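Local coordinates for protein TRAP dicarboxylate transporter-DctP subunit (PDB 4N6D) that probably binds an organic acid in the periplasm and hands it to the membrane subunits of a TRAP transporter, at residues P149-K155 against K204-F210; N217-R223 against W280-Y285; C222-T228 against I287-M292. One frame throughout, in Å; residues are numbered along the deposited sequence.

All three interactions lie in one lobe and are close neighbours. Interactions 1 and 3 belong to the same four-stranded mixed sheet. Interaction 1 pairs strand 205-208 with strand 151-154. Interaction 3 pairs strand 224-226 with strand 288-290, and strands 151-154 and 224-226 join the two pairs by backbone bonds. Interaction 1 is the buried one, with antiparallel bonds and aromatic rings on both faces. Interaction 3 is parallel and partly buried, with charged groups and water nearer its surface. Interaction 2 has no strand pairing. It sets residues 217-223 against the end of helix 249-285 mostly through side chains, and shares Cys222 and Arg223 with interaction 3.

Interaction 1 of 3, residues P149-K155 against K204-F210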
loop_
_atom_site.group_PDB
_atom_site.type_symbol
_atom_site.label_atom_id
_atom_site.label_comp_id
_atom_site.label_asym_id
_atom_site.label_seq_id
_atom_site.Cartn_x
_atom_site.Cartn_y
_atom_site.Cartn_z
ATOM N N PRO A 149 0.451 -1.264 -6.833
ATOM C CA PRO A 149 -0.583 -2.283 -6.965
ATOM C C PRO A 149 -0.027 -3.692 -7.019
ATOM O O PRO A 149 1.108 -3.914 -7.446
ATOM C CB PRO A 149 -1.254 -1.930 -8.309
ATOM C CG PRO A 149 -1.012 -0.476 -8.450
ATOM C CD PRO A 149 0.367 -0.264 -7.912
ATOM N N SER A 150 -0.856 -4.637 -6.586
ATOM C CA SER A 150 -0.548 -6.061 -6.660
ATOM C C SER A 150 -0.822 -6.604 -8.042
ATOM O O SER A 150 -1.870 -6.334 -8.618
ATOM C CB SER A 150 -1.412 -6.789 -5.657
ATOM O OG SER A 150 -1.082 -6.333 -4.344
ATOM N N ASN A 151 0.120 -7.406 -8.522
ATOM C CA ASN A 151 0.123 -7.961 -9.862
ATOM C C ASN A 151 0.544 -9.432 -9.794
ATOM O O ASN A 151 1.018 -9.914 -8.760
ATOM C CB ASN A 151 1.096 -7.175 -10.722
ATOM C CG ASN A 151 0.604 -5.773 -11.015
ATOM O OD1 ASN A 151 -0.439 -5.598 -11.641
ATOM N ND2 ASN A 151 1.362 -4.765 -10.599
ATOM N N ILE A 152 0.358 -10.144 -10.902
ATOM C CA ILE A 152 0.585 -11.581 -10.931
ATOM C C ILE A 152 1.878 -11.858 -11.672
ATOM O O ILE A 152 2.005 -11.519 -12.846
ATOM C CB ILE A 152 -0.596 -12.288 -11.613
ATOM C CG1 ILE A 152 -1.865 -12.037 -10.802
ATOM C CG2 ILE A 152 -0.344 -13.799 -11.728
ATOM C CD1 ILE A 152 -3.141 -12.561 -11.430
ATOM N N MET A 153 2.835 -12.468 -10.972
ATOM C CA MET A 153 4.153 -12.749 -11.503
ATOM C C MET A 153 4.335 -14.263 -11.506
ATOM O O MET A 153 4.228 -14.914 -10.457
ATOM C CB MET A 153 5.204 -12.102 -10.621
ATOM C CG MET A 153 5.153 -10.574 -10.631
ATOM S SD MET A 153 6.040 -9.861 -9.237
ATOM C CE MET A 153 4.775 -10.006 -7.977
ATOM N N THR A 154 4.618 -14.827 -12.673
ATOM C CA THR A 154 4.528 -16.275 -12.849
ATOM C C THR A 154 5.634 -16.894 -13.705
ATOM O O THR A 154 6.318 -16.206 -14.463
ATOM C CB THR A 154 3.185 -16.659 -13.520
ATOM O OG1 THR A 154 3.031 -15.917 -14.736
ATOM C CG2 THR A 154 2.002 -16.388 -12.595
ATOM N N LYS A 155 5.797 -18.205 -13.557
ATOM C CA LYS A 155 6.782 -18.976 -14.316
ATOM C C LYS A 155 6.388 -19.134 -15.761
ATOM O O LYS A 155 7.240 -19.147 -16.642
ATOM C CB LYS A 155 6.955 -20.371 -13.699
ATOM C CG LYS A 155 7.458 -20.351 -12.277
ATOM C CD LYS A 155 7.637 -21.755 -11.705
ATOM C CE LYS A 155 8.529 -22.603 -12.565
ATOM N NZ LYS A 155 8.637 -23.973 -11.964
ATOM N N LYS A 204 3.354 -21.594 -8.629
ATOM C CA LYS A 204 3.876 -21.328 -9.960
ATOM C C LYS A 204 3.903 -19.822 -10.209
ATOM O O LYS A 204 4.104 -19.383 -11.330
ATOM C CB LYS A 204 3.045 -22.064 -11.005
ATOM C CG LYS A 204 3.073 -23.606 -10.829
ATOM C CD LYS A 204 2.228 -24.307 -11.881
ATOM C CE LYS A 204 2.392 -25.816 -11.839
ATOM N NZ LYS A 204 1.971 -26.409 -10.548
ATOM N N GLY A 205 3.713 -19.045 -9.145
ATOM C CA GLY A 205 3.868 -17.602 -9.213
ATOM C C GLY A 205 3.484 -16.957 -7.897
ATOM O O GLY A 205 3.211 -17.647 -6.909
ATOM N N LEU A 206 3.469 -15.635 -7.875
ATOM C CA LEU A 206 3.023 -14.933 -6.688
ATOM C C LEU A 206 2.253 -13.675 -7.034
ATOM O O LEU A 206 2.342 -13.158 -8.144
ATOM C CB LEU A 206 4.189 -14.629 -5.741
ATOM C CG LEU A 206 5.219 -13.566 -6.113
ATOM C CD1 LEU A 206 6.071 -13.262 -4.898
ATOM C CD2 LEU A 206 6.102 -14.006 -7.242
ATOM N N PHE A 207 1.476 -13.214 -6.062
ATOM C CA PHE A 207 0.604 -12.060 -6.224
ATOM C C PHE A 207 1.136 -11.014 -5.264
ATOM O O PHE A 207 0.985 -11.131 -4.024
ATOM C CB PHE A 207 -0.814 -12.462 -5.851
ATOM C CG PHE A 207 -1.904 -11.718 -6.595
ATOM C CD1 PHE A 207 -1.683 -10.492 -7.204
ATOM C CD2 PHE A 207 -3.178 -12.261 -6.630
ATOM C CE1 PHE A 207 -2.743 -9.828 -7.879
ATOM C CE2 PHE A 207 -4.223 -11.617 -7.285
ATOM C CZ PHE A 207 -4.001 -10.399 -7.912
ATOM N N SER A 208 1.820 -10.021 -5.816
ATOM C CA SER A 208 2.467 -9.003 -5.007
ATOM C C SER A 208 2.810 -7.798 -5.884
ATOM O O SER A 208 2.521 -7.766 -7.069
ATOM C CB SER A 208 3.743 -9.581 -4.388
ATOM O OG SER A 208 4.208 -8.767 -3.328
ATOM N N SER A 209 3.432 -6.784 -5.309
ATOM C CA SER A 209 3.870 -5.687 -6.145
ATOM C C SER A 209 5.172 -6.056 -6.866
ATOM O O SER A 209 5.931 -6.921 -6.426
ATOM C CB SER A 209 3.994 -4.370 -5.375
ATOM O OG SER A 209 4.814 -4.503 -4.256
ATOM N N PHE A 210 5.404 -5.400 -7.989
ATOM C CA PHE A 210 6.512 -5.733 -8.884
ATOM C C PHE A 210 7.896 -5.510 -8.288
ATOM O O PHE A 210 8.873 -6.040 -8.820
ATOM C CB PHE A 210 6.422 -4.921 -10.188
ATOM C CG PHE A 210 5.368 -5.393 -11.174
ATOM C CD1 PHE A 210 5.022 -6.728 -11.289
ATOM C CD2 PHE A 210 4.745 -4.482 -12.008
ATOM C CE1 PHE A 210 4.062 -7.149 -12.221
ATOM C CE2 PHE A 210 3.796 -4.884 -12.934
ATOM C CZ PHE A 210 3.456 -6.219 -13.057
HETATM O O HOH W 1 3.493 -3.429 -8.745
#
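Asn151 lays its amide over one face of the Phe210 ring. Asn151 is in an antiparallel strand pair, 151-154 with 205-208, and Phe210 follows the second strand, at one border of the four-stranded mixed sheet of a type II periplasmic binding protein fold. The amide and ring planes are only 18° apart. Asn151 ND2 sits toward the rim of the ring, 3.4 Å from Phe210 CE2, and Asn151 CB is 3.3 Å from Phe210 CE1. Outside the pair, OD1 accepts a bond from the N of Asn229, which probably helps to hold the amide against the ring. A water takes a bond from Phe210 N, donates to Pro149 O and accepts a weak one from ND2.

Met153 shares this face of the sheet but meets Phe210 at the ring edge, as a Met-aromatic contact. Its SD is 3.9 Å from Phe210 CD1. A bend at the last torsion (chi3 -82°) turns the methyl CE back to Ser208 O, 3.3 Å away.

Phe207 and Ile152 lie on the other face. Ile152 CG1 stands over the Phe207 ring, 3.8 Å from its centroid, in a CH-pi contact. Ser150 O lies at the edge of the same ring. Leu175 and Leu179 of helix 173-181 also pack on Phe207.

The backbone bonds run through Asn151 with Ser208 and Met153 with Leu206. Between Thr154 and Gly205 the chains draw close, with their CA atoms 3.9 Å apart. Beyond them, Lys155 N donates to Lys204 O at 3.0 Å.

Interaction 2 of 3, residues N217-R223 against W280-Y285; sequences NFAEICR and WAKDKY
The Tyr285 ring is held between Glu220 and its own neighbour Lys284. Glu220 CA lies over one face in a CH-pi contact, 3.7 Å from the ring centroid. Lys284 CG covers the opposite face. The Arg223 guanidinium presents one of its own faces to Tyr285, with NH2 3.4 Å from Tyr285 CD1. The two planes are 44° apart, so this is a tilted approach and not a stack. The Trp280 ring turns its edge to the Asn217 amide. Asn217 OD1 lies in the ring plane, 3.4 Å from Trp280 CH2, and the amide stands at 74° to the indole.

Asn217 OD1 has a second partner. Tyr285 OH donates to it at 3.0 Å, in the carbonyl plane and on a lone pair. The placing of the tyrosine starts at its first torsion, with CG anti to the carbonyl carbon (chi1 -52°), which directs the ring from the helix to residues 217-220.

These contacts join two parts of the lobe. Residues 280-285 end the long helix 249-285, a feature of TRAP solute-binding proteins. Residues 217-223 link helix 212-215 to strand 224-226. Where they come close, small side chains meet: Ala219 CB is 3.6 Å from Ala281 CB. Ile287 touches both alanines.

The polar groups of the loop are tied to one another. Asn217 ND2 donates to Glu220 OE1 at 2.9 Å, which fixes which way the amide is turned. Arg223 comes side-on to a single atom, Glu220 O. Its NE and NH2 are each 3.0 Å from that oxygen, which lies in the guanidinium plane. Lys284 NZ makes a weak bond to Tyr285 OH.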
loop_
_atom_site.group_PDB
_atom_site.type_symbol
_atom_site.label_atom_id
_atom_site.label_comp_id
_atom_site.label_asym_id
_atom_site.label_seq_id
_atom_site.Cartn_x
_atom_site.Cartn_y
_atom_site.Cartn_z
ATOM N N ASN A 217 14.647 -10.963 -6.035
ATOM C CA ASN A 217 15.138 -11.737 -7.176
ATOM C C ASN A 217 14.113 -12.721 -7.724
ATOM O O ASN A 217 14.482 -13.738 -8.311
ATOM C CB ASN A 217 16.423 -12.496 -6.804
ATOM C CG ASN A 217 17.189 -13.000 -8.034
ATOM O OD1 ASN A 217 17.186 -12.380 -9.097
ATOM N ND2 ASN A 217 17.818 -14.155 -7.895
ATOM N N PHE A 218 12.824 -12.421 -7.560
ATOM C CA PHE A 218 11.809 -13.317 -8.103
ATOM C C PHE A 218 11.824 -13.395 -9.629
ATOM O O PHE A 218 11.318 -14.352 -10.211
ATOM C CB PHE A 218 10.419 -12.972 -7.574
ATOM C CG PHE A 218 10.158 -13.524 -6.211
ATOM C CD1 PHE A 218 10.104 -14.891 -6.016
ATOM C CD2 PHE A 218 9.979 -12.689 -5.130
ATOM C CE1 PHE A 218 9.880 -15.407 -4.764
ATOM C CE2 PHE A 218 9.757 -13.206 -3.874
ATOM C CZ PHE A 218 9.712 -14.560 -3.695
ATOM N N ALA A 219 12.421 -12.407 -10.288
ATOM C CA ALA A 219 12.476 -12.395 -11.737
ATOM C C ALA A 219 13.332 -13.533 -12.290
ATOM O O ALA A 219 13.174 -13.900 -13.443
ATOM C CB ALA A 219 13.006 -11.076 -12.240
ATOM N N GLU A 220 14.228 -14.103 -11.480
ATOM C CA GLU A 220 15.040 -15.202 -11.981
ATOM C C GLU A 220 14.150 -16.370 -12.357
ATOM O O GLU A 220 14.429 -17.091 -13.309
ATOM C CB GLU A 220 16.098 -15.660 -10.977
ATOM C CG GLU A 220 17.021 -16.741 -11.556
ATOM C CD GLU A 220 18.319 -16.875 -10.807
ATOM O OE1 GLU A 220 18.389 -16.409 -9.658
ATOM O OE2 GLU A 220 19.272 -17.452 -11.376
ATOM N N ILE A 221 13.079 -16.539 -11.593
ATOM C CA ILE A 221 12.177 -17.662 -11.748
ATOM C C ILE A 221 10.896 -17.284 -12.490
ATOM O O ILE A 221 10.430 -18.037 -13.348
ATOM C CB ILE A 221 11.800 -18.221 -10.366
ATOM C CG1 ILE A 221 13.053 -18.709 -9.642
ATOM C CG2 ILE A 221 10.782 -19.339 -10.515
ATOM C CD1 ILE A 221 12.780 -19.122 -8.209
ATOM N N CYS A 222 10.337 -16.115 -12.171
ATOM C CA CYS A 222 9.063 -15.688 -12.745
ATOM C C CYS A 222 9.321 -14.590 -13.740
ATOM O O CYS A 222 9.457 -13.435 -13.361
ATOM C CB CYS A 222 8.131 -15.141 -11.674
ATOM S SG CYS A 222 7.775 -16.334 -10.376
ATOM N N ARG A 223 9.352 -14.954 -15.014
ATOM C CA ARG A 223 9.724 -14.019 -16.058
ATOM C C ARG A 223 8.563 -13.508 -16.886
ATOM O O ARG A 223 8.786 -12.915 -17.935
ATOM C CB ARG A 223 10.758 -14.688 -16.962
ATOM C CG ARG A 223 11.978 -15.093 -16.152
ATOM C CD ARG A 223 13.149 -15.508 -16.976
ATOM N NE ARG A 223 14.194 -16.021 -16.096
ATOM C CZ ARG A 223 15.410 -16.364 -16.504
ATOM N NH1 ARG A 223 15.747 -16.222 -17.779
ATOM N NH2 ARG A 223 16.288 -16.838 -15.630
ATOM N N TRP A 280 15.611 -3.475 -14.328
ATOM C CA TRP A 280 16.670 -4.415 -13.931
ATOM C C TRP A 280 16.324 -5.842 -14.381
ATOM O O TRP A 280 17.148 -6.538 -14.967
ATOM C CB TRP A 280 16.866 -4.364 -12.426
ATOM C CG TRP A 280 17.853 -5.339 -11.832
ATOM C CD1 TRP A 280 19.179 -5.126 -11.602
ATOM C CD2 TRP A 280 17.570 -6.661 -11.354
ATOM N NE1 TRP A 280 19.745 -6.242 -11.021
ATOM C CE2 TRP A 280 18.773 -7.192 -10.855
ATOM C CE3 TRP A 280 16.411 -7.442 -11.291
ATOM C CZ2 TRP A 280 18.853 -8.470 -10.319
ATOM C CZ3 TRP A 280 16.499 -8.716 -10.756
ATOM C CH2 TRP A 280 17.703 -9.209 -10.274
ATOM N N ALA A 281 15.088 -6.249 -14.123
ATOM C CA ALA A 281 14.647 -7.589 -14.455
ATOM C C ALA A 281 14.613 -7.812 -15.969
ATOM O O ALA A 281 14.905 -8.910 -16.437
ATOM C CB ALA A 281 13.274 -7.846 -13.849
ATOM N N LYS A 282 14.217 -6.787 -16.726
ATOM C CA LYS A 282 14.178 -6.905 -18.170
ATOM C C LYS A 282 15.604 -7.048 -18.720
ATOM O O LYS A 282 15.878 -7.877 -19.590
ATOM C CB LYS A 282 13.477 -5.698 -18.791
ATOM C CG LYS A 282 13.114 -5.931 -20.237
ATOM C CD LYS A 282 12.364 -4.765 -20.865
ATOM C CE LYS A 282 11.835 -5.178 -22.232
ATOM N NZ LYS A 282 11.571 -4.016 -23.119
ATOM N N ASP A 283 16.517 -6.237 -18.194
ATOM C CA ASP A 283 17.910 -6.286 -18.632
ATOM C C ASP A 283 18.547 -7.637 -18.314
ATOM O O ASP A 283 19.283 -8.199 -19.136
ATOM C CB ASP A 283 18.696 -5.151 -17.967
ATOM C CG ASP A 283 20.141 -5.099 -18.407
ATOM O OD1 ASP A 283 20.382 -4.906 -19.606
ATOM O OD2 ASP A 283 21.026 -5.228 -17.543
ATOM N N LYS A 284 18.266 -8.170 -17.134
ATOM C CA LYS A 284 18.933 -9.389 -16.693
ATOM C C LYS A 284 18.288 -10.673 -17.196
ATOM O O LYS A 284 18.995 -11.626 -17.538
ATOM C CB LYS A 284 19.035 -9.430 -15.174
ATOM C CG LYS A 284 19.894 -10.586 -14.662
ATOM C CD LYS A 284 20.356 -10.375 -13.225
ATOM C CE LYS A 284 21.379 -11.436 -12.827
ATOM N NZ LYS A 284 21.630 -11.429 -11.372
ATOM N N TYR A 285 16.960 -10.716 -17.204
ATOM C CA TYR A 285 16.260 -11.961 -17.523
ATOM C C TYR A 285 15.214 -11.866 -18.625
ATOM O O TYR A 285 14.476 -12.822 -18.839
ATOM C CB TYR A 285 15.571 -12.516 -16.274
ATOM C CG TYR A 285 16.452 -12.672 -15.045
ATOM C CD1 TYR A 285 17.397 -13.686 -14.953
ATOM C CD2 TYR A 285 16.279 -11.833 -13.958
ATOM C CE1 TYR A 285 18.168 -13.834 -13.793
ATOM C CE2 TYR A 285 17.034 -11.966 -12.819
ATOM C CZ TYR A 285 17.967 -12.955 -12.738
ATOM O OH TYR A 285 18.701 -13.053 -11.574
#

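Interaction 3 of 3, residues C222-T228 against I287-M292; sequences CRYETET and IEMIKM
Ile290 N donates to Glu225 O at 2.8 Å, the shortest direct bond between the two segments. It belongs to a run of four. Glu288 N gives to Arg223 O, Glu225 N to Glu288 O, and Glu227 N to Ile290 O. Strands 224-226 and 288-290 are parallel, their axes 24° apart, and 288-290 is an edge strand of the mixed sheet. On the other side of 224-226, Arg223 and Tyr224 both face Thr154, which makes a classic beta bulge against strand 151-154.

Tyr224, Thr226, Glu288 and Ile290 share one face. Glu288 OE1 comes to the edge of the Tyr224 ring, 3.5 Å from CE1, with the carboxylate turned 67° to the ring. The same carboxylate forms a salt bridge with Arg159 through OE2. Ile290 CD1 reaches Tyr224 CB. Thr226 points OG1 to the O of Val158 and its methyl CG2 to the Met292 side chain. Met292 CE also lies 3.5 Å from Thr228 CG2.

On the opposite face the Glu225 side chain folds back over its own strand, bent at chi2 (-58°). This sets OE2 3.4 Å from Ile287 CG2, the two side chains crossing at about a right angle. Met289 SD packs on Glu225 CG at 3.9 Å.

Glu227 and Lys291 run side by side in the same direction. Their salt bridge is long, 4.0 Å from OE1 to NZ. A water takes a bond from NZ and gives a weak one to OE1. Another water links Glu227 O to Met292 N, carrying the pairing past the last direct bond. The backbone bonds are thus the firm part of this contact, while the long, water-mediated charge pair probably adds little.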
loop_
_atom_site.group_PDB
_atom_site.type_symbol
_atom_site.label_atom_id
_atom_site.label_comp_id
_atom_site.label_asym_id
_atom_site.label_seq_id
_atom_site.Cartn_x
_atom_site.Cartn_y
_atom_site.Cartn_z
ATOM N N CYS A 222 10.337 -16.115 -12.171
ATOM C CA CYS A 222 9.063 -15.688 -12.745
ATOM C C CYS A 222 9.321 -14.590 -13.740
ATOM O O CYS A 222 9.457 -13.435 -13.361
ATOM C CB CYS A 222 8.131 -15.141 -11.674
ATOM S SG CYS A 222 7.775 -16.334 -10.376
ATOM N N ARG A 223 9.352 -14.954 -15.014
ATOM C CA ARG A 223 9.724 -14.019 -16.058
ATOM C C ARG A 223 8.563 -13.508 -16.886
ATOM O O ARG A 223 8.786 -12.915 -17.935
ATOM C CB ARG A 223 10.758 -14.688 -16.962
ATOM C CG ARG A 223 11.978 -15.093 -16.152
ATOM C CD ARG A 223 13.149 -15.508 -16.976
ATOM N NE ARG A 223 14.194 -16.021 -16.096
ATOM C CZ ARG A 223 15.410 -16.364 -16.504
ATOM N NH1 ARG A 223 15.747 -16.222 -17.779
ATOM N NH2 ARG A 223 16.288 -16.838 -15.630
ATOM N N TYR A 224 7.338 -13.772 -16.423
ATOM C CA TYR A 224 6.121 -13.266 -17.059
ATOM C C TYR A 224 5.301 -12.533 -16.013
ATOM O O TYR A 224 4.913 -13.093 -14.979
ATOM C CB TYR A 224 5.308 -14.391 -17.701
ATOM C CG TYR A 224 6.129 -15.108 -18.721
ATOM C CD1 TYR A 224 6.204 -14.645 -20.027
ATOM C CD2 TYR A 224 6.880 -16.230 -18.375
ATOM C CE1 TYR A 224 6.977 -15.277 -20.972
ATOM C CE2 TYR A 224 7.666 -16.869 -19.313
ATOM C CZ TYR A 224 7.715 -16.375 -20.611
ATOM O OH TYR A 224 8.471 -16.990 -21.576
ATOM N N GLU A 225 5.082 -11.251 -16.275
ATOM C CA GLU A 225 4.504 -10.364 -15.291
ATOM C C GLU A 225 3.198 -9.827 -15.867
ATOM O O GLU A 225 3.206 -9.046 -16.837
ATOM C CB GLU A 225 5.462 -9.212 -14.992
ATOM C CG GLU A 225 6.953 -9.531 -15.169
ATOM C CD GLU A 225 7.456 -10.700 -14.320
ATOM O OE1 GLU A 225 6.725 -11.158 -13.415
ATOM O OE2 GLU A 225 8.604 -11.176 -14.575
ATOM N N THR A 226 2.083 -10.235 -15.276
ATOM C CA THR A 226 0.770 -9.794 -15.761
ATOM C C THR A 226 0.242 -8.652 -14.909
ATOM O O THR A 226 -0.005 -8.821 -13.714
ATOM C CB THR A 226 -0.207 -10.970 -15.776
ATOM O OG1 THR A 226 0.321 -11.979 -16.654
ATOM C CG2 THR A 226 -1.580 -10.525 -16.280
ATOM N N GLU A 227 0.092 -7.487 -15.524
ATOM C CA GLU A 227 -0.287 -6.280 -14.804
ATOM C C GLU A 227 -1.803 -6.194 -14.674
ATOM O O GLU A 227 -2.523 -5.712 -15.552
ATOM C CB GLU A 227 0.280 -5.027 -15.474
ATOM C CG GLU A 227 0.283 -3.807 -14.538
ATOM C CD GLU A 227 0.966 -2.581 -15.124
ATOM O OE1 GLU A 227 0.837 -2.372 -16.354
ATOM O OE2 GLU A 227 1.644 -1.842 -14.353
ATOM N N THR A 228 -2.287 -6.720 -13.569
ATOM C CA THR A 228 -3.706 -6.703 -13.245
ATOM C C THR A 228 -4.101 -5.463 -12.435
ATOM O O THR A 228 -5.291 -5.129 -12.361
ATOM C CB THR A 228 -4.075 -7.924 -12.406
ATOM O OG1 THR A 228 -3.226 -7.972 -11.250
ATOM C CG2 THR A 228 -3.922 -9.203 -13.202
ATOM N N ILE A 287 12.348 -10.337 -18.918
ATOM C CA ILE A 287 10.989 -10.538 -18.493
ATOM C C ILE A 287 10.057 -9.899 -19.504
ATOM O O ILE A 287 10.447 -9.002 -20.260
ATOM C CB ILE A 287 10.732 -9.958 -17.071
ATOM C CG1 ILE A 287 10.988 -8.456 -17.034
ATOM C CG2 ILE A 287 11.600 -10.674 -16.035
ATOM C CD1 ILE A 287 10.256 -7.734 -15.921
ATOM N N GLU A 288 8.815 -10.375 -19.510
ATOM C CA GLU A 288 7.793 -9.863 -20.412
ATOM C C GLU A 288 6.634 -9.312 -19.598
ATOM O O GLU A 288 6.156 -9.968 -18.677
ATOM C CB GLU A 288 7.282 -10.968 -21.345
ATOM C CG GLU A 288 6.190 -10.481 -22.288
ATOM C CD GLU A 288 5.568 -11.584 -23.124
ATOM O OE1 GLU A 288 6.124 -12.705 -23.163
ATOM O OE2 GLU A 288 4.512 -11.315 -23.746
ATOM N N MET A 289 6.198 -8.109 -19.953
ATOM C CA MET A 289 5.025 -7.492 -19.340
ATOM C C MET A 289 3.787 -7.834 -20.148
ATOM O O MET A 289 3.756 -7.666 -21.359
ATOM C CB MET A 289 5.187 -5.978 -19.273
ATOM C CG MET A 289 6.485 -5.504 -18.666
ATOM S SD MET A 289 6.763 -6.070 -16.978
ATOM C CE MET A 289 5.309 -5.396 -16.135
ATOM N N ILE A 290 2.759 -8.305 -19.459
ATOM C CA ILE A 290 1.531 -8.747 -20.098
ATOM C C ILE A 290 0.315 -7.995 -19.550
ATOM O O ILE A 290 0.249 -7.714 -18.361
ATOM C CB ILE A 290 1.321 -10.243 -19.843
ATOM C CG1 ILE A 290 2.487 -11.037 -20.431
ATOM C CG2 ILE A 290 -0.009 -10.692 -20.457
ATOM C CD1 ILE A 290 2.501 -12.497 -20.024
ATOM N N LYS A 291 -0.621 -7.652 -20.435
ATOM C CA LYS A 291 -1.933 -7.158 -20.028
ATOM C C LYS A 291 -2.996 -8.104 -20.532
ATOM O O LYS A 291 -2.931 -8.578 -21.663
ATOM C CB LYS A 291 -2.202 -5.764 -20.602
ATOM C CG LYS A 291 -1.337 -4.659 -20.020
ATOM C CD LYS A 291 -1.670 -3.308 -20.675
ATOM C CE LYS A 291 -0.854 -2.141 -20.112
ATOM N NZ LYS A 291 0.605 -2.288 -20.333
ATOM N N MET A 292 -3.981 -8.389 -19.693
ATOM C CA MET A 292 -5.123 -9.180 -20.145
ATOM C C MET A 292 -6.088 -8.320 -20.959
ATOM O O MET A 292 -6.034 -7.090 -20.917
ATOM C CB MET A 292 -5.838 -9.808 -18.950
ATOM C CG MET A 292 -4.969 -10.841 -18.200
ATOM S SD MET A 292 -6.014 -11.838 -17.120
ATOM C CE MET A 292 -5.300 -11.431 -15.553
HETATM O O HOH W 2 -4.222 -7.297 -16.980
HETATM O O HOH W 3 1.614 -4.534 -18.821
#